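Local coordinates for protein SSD1 (PDB 7AM1) that binds mRNA untranslated regions and acts as a translational repressor, being a non-enzymatic, pseudonuclease member of the RNase II family, at residues A[719-723]-A[893-897]. Numbering follows the deposited sequence.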
ATOM      1  N   CYS A 719     -13.685  -1.996   8.004  1.00 34.09           N
ATOM      2  CA  CYS A 719     -14.252  -3.066   8.816  1.00 34.85           C
ATOM      3  C   CYS A 719     -15.397  -2.546   9.673  1.00 33.49           C
ATOM      4  O   CYS A 719     -16.434  -3.204   9.808  1.00 35.19           O
ATOM      5  CB  CYS A 719     -13.165  -3.688   9.690  1.00 34.50           C
ATOM      6  SG  CYS A 719     -12.018  -4.730   8.792  1.00 36.93           S
ATOM      7  N   LYS A 720     -15.221  -1.368  10.269  1.00 35.30           N
ATOM      8  CA  LYS A 720     -16.297  -0.740  11.027  1.00 38.97           C
ATOM      9  C   LYS A 720     -17.513  -0.472  10.148  1.00 37.79           C
ATOM     10  O   LYS A 720     -18.658  -0.648  10.587  1.00 37.62           O
ATOM     11  CB  LYS A 720     -15.774   0.554  11.642  1.00 45.23           C
ATOM     12  CG  LYS A 720     -16.780   1.353  12.433  1.00 51.27           C
ATOM     13  CD  LYS A 720     -16.062   2.502  13.128  1.00 56.61           C
ATOM     14  CE  LYS A 720     -16.934   3.736  13.260  1.00 61.36           C
ATOM     15  NZ  LYS A 720     -16.151   4.970  12.964  1.00 63.67           N
ATOM     16  N   THR A 721     -17.280  -0.044   8.904  1.00 33.39           N
ATOM     17  CA  THR A 721     -18.375   0.251   7.985  1.00 33.79           C
ATOM     18  C   THR A 721     -19.083  -1.030   7.558  1.00 35.77           C
ATOM     19  O   THR A 721     -20.320  -1.084   7.515  1.00 35.26           O
ATOM     20  CB  THR A 721     -17.834   1.002   6.763  1.00 32.83           C
ATOM     21  OG1 THR A 721     -17.261   2.256   7.165  1.00 33.30           O
ATOM     22  CG2 THR A 721     -18.936   1.268   5.772  1.00 32.64           C
ATOM     23  N   ILE A 722     -18.315  -2.077   7.262  1.00 39.00           N
ATOM     24  CA  ILE A 722     -18.912  -3.354   6.889  1.00 41.89           C
ATOM     25  C   ILE A 722     -19.809  -3.868   8.008  1.00 43.48           C
ATOM     26  O   ILE A 722     -20.886  -4.424   7.756  1.00 44.45           O
ATOM     27  CB  ILE A 722     -17.807  -4.366   6.533  1.00 42.31           C
ATOM     28  CG1 ILE A 722     -17.216  -4.039   5.160  1.00 41.81           C
ATOM     29  CG2 ILE A 722     -18.359  -5.782   6.569  1.00 43.59           C
ATOM     30  CD1 ILE A 722     -15.905  -4.745   4.860  1.00 40.68           C
ATOM     31  N   ASN A 723     -19.380  -3.710   9.259  1.00 44.65           N
ATOM     32  CA  ASN A 723     -20.173  -4.226  10.370  1.00 44.77           C
ATOM     33  C   ASN A 723     -21.372  -3.338  10.678  1.00 45.26           C
ATOM     34  O   ASN A 723     -22.397  -3.827  11.168  1.00 45.14           O
ATOM     35  CB  ASN A 723     -19.306  -4.378  11.617  1.00 45.04           C
ATOM     36  CG  ASN A 723     -18.397  -5.588  11.546  1.00 44.65           C
ATOM     37  OD1 ASN A 723     -18.586  -6.475  10.713  1.00 44.57           O
ATOM     38  ND2 ASN A 723     -17.415  -5.639  12.435  1.00 44.80           N
ATOM     39  N   LEU A 893     -19.902 -11.598   3.867  1.00 38.06           N
ATOM     40  CA  LEU A 893     -18.752 -10.773   4.213  1.00 38.03           C
ATOM     41  C   LEU A 893     -18.913 -10.232   5.624  1.00 36.57           C
ATOM     42  O   LEU A 893     -19.970  -9.694   5.974  1.00 36.97           O
ATOM     43  CB  LEU A 893     -18.582  -9.623   3.212  1.00 39.26           C
ATOM     44  CG  LEU A 893     -17.527  -8.562   3.536  1.00 40.62           C
ATOM     45  CD1 LEU A 893     -16.124  -9.148   3.503  1.00 42.33           C
ATOM     46  CD2 LEU A 893     -17.632  -7.384   2.566  1.00 40.31           C
ATOM     47  N   ARG A 894     -17.870 -10.411   6.431  1.00 34.84           N
ATOM     48  CA  ARG A 894     -17.857 -10.005   7.823  1.00 37.88           C
ATOM     49  C   ARG A 894     -16.477  -9.498   8.218  1.00 34.28           C
ATOM     50  O   ARG A 894     -15.463  -9.885   7.637  1.00 35.02           O
ATOM     51  CB  ARG A 894     -18.224 -11.168   8.740  1.00 43.75           C
ATOM     52  CG  ARG A 894     -19.465 -10.962   9.521  1.00 49.53           C
ATOM     53  CD  ARG A 894     -19.767 -12.229  10.282  1.00 51.38           C
ATOM     54  NE  ARG A 894     -18.858 -12.412  11.407  1.00 49.96           N
ATOM     55  CZ  ARG A 894     -19.131 -12.051  12.657  1.00 47.95           C
ATOM     56  NH1 ARG A 894     -18.236 -12.265  13.611  1.00 47.99           N
ATOM     57  NH2 ARG A 894     -20.293 -11.484  12.959  1.00 46.41           N
ATOM     58  N   ALA A 895     -16.458  -8.657   9.251  1.00 33.16           N
ATOM     59  CA  ALA A 895     -15.245  -8.278   9.971  1.00 36.38           C
ATOM     60  C   ALA A 895     -15.329  -8.861  11.383  1.00 34.54           C
ATOM     61  O   ALA A 895     -16.177  -8.443  12.180  1.00 35.22           O
ATOM     62  CB  ALA A 895     -15.074  -6.760  10.012  1.00 39.45           C
ATOM     63  N   GLU A 896     -14.459  -9.833  11.688  1.00 33.78           N
ATOM     64  CA  GLU A 896     -14.409 -10.430  13.019  1.00 34.30           C
ATOM     65  C   GLU A 896     -13.743  -9.443  13.973  1.00 34.40           C
ATOM     66  O   GLU A 896     -12.603  -9.030  13.742  1.00 33.67           O
ATOM     67  CB  GLU A 896     -13.608 -11.733  13.028  1.00 36.70           C
ATOM     68  CG  GLU A 896     -13.852 -12.696  11.886  1.00 39.95           C
ATOM     69  CD  GLU A 896     -15.175 -13.413  11.974  1.00 43.09           C
ATOM     70  OE1 GLU A 896     -15.894 -13.232  12.979  1.00 45.58           O
ATOM     71  OE2 GLU A 896     -15.491 -14.164  11.028  1.00 43.18           O
ATOM     72  N   VAL A 897     -14.443  -9.059  15.033  1.00 35.04           N
ATOM     73  CA  VAL A 897     -13.918  -8.105  16.003  1.00 36.92           C
ATOM     74  C   VAL A 897     -13.370  -8.874  17.196  1.00 38.03           C
ATOM     75  O   VAL A 897     -13.972  -9.857  17.647  1.00 37.15           O
ATOM     76  CB  VAL A 897     -15.015  -7.117  16.442  1.00 40.39           C
ATOM     77  CG1 VAL A 897     -14.504  -6.202  17.544  1.00 41.21           C
ATOM     78  CG2 VAL A 897     -15.503  -6.315  15.244  1.00 42.27           C
TER
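The side-chain amide of N723 reaches from the helix to the backbone of A895 and uses both its donor and its acceptor there. ND2 donates to A895 O over 3.1 Å, a fairly straight bond with an N-H...O angle of 157°; the oxygen lies close to the amide plane, whereas the donor is somewhat tilted from the carbonyl plane. In return A895 N gives a weak bond to N723 OD1, 3.4 Å long. Asparagine suits this place because one short, flat group can answer both the N-H and the C=O of a single strand residue, and the two bonds together limit rotation of the amide. A895 O is gripped a second time by N808 ND2. On the strand's other side, R894 NH1 donates a nearly straight hydrogen bond, part of a salt bridge, to E896 OE1 (2.6 Å), which it meets from above the carboxylate plane; R811 is a second cationic partner of that oxygen.

Apolar groups flank the amide. The small methyl of A895 lets the helix come near: C719 CB lies 3.6 Å from A895 CB, and the same methyl touches the N723 amide. V897 CG2 lies 3.5 Å from N723 ND2. Two residues back along the strand, L893 CD2 meets I722 CD1 at 3.9 Å, the two chains crossing at about a right angle. With CG of L893 anti to its backbone N (chi1 172°), the leucine's end comes nearer the helix than its first bond would suggest.

The contact docks the C-terminal part of helix 689-725 against strand 888-896 of an antiparallel five-stranded sheet, consistent with the OB-type C-terminal domain of RNase II relatives. This strand runs between 732-741 and 903-908, and L904 of the latter touches both C719 and I722.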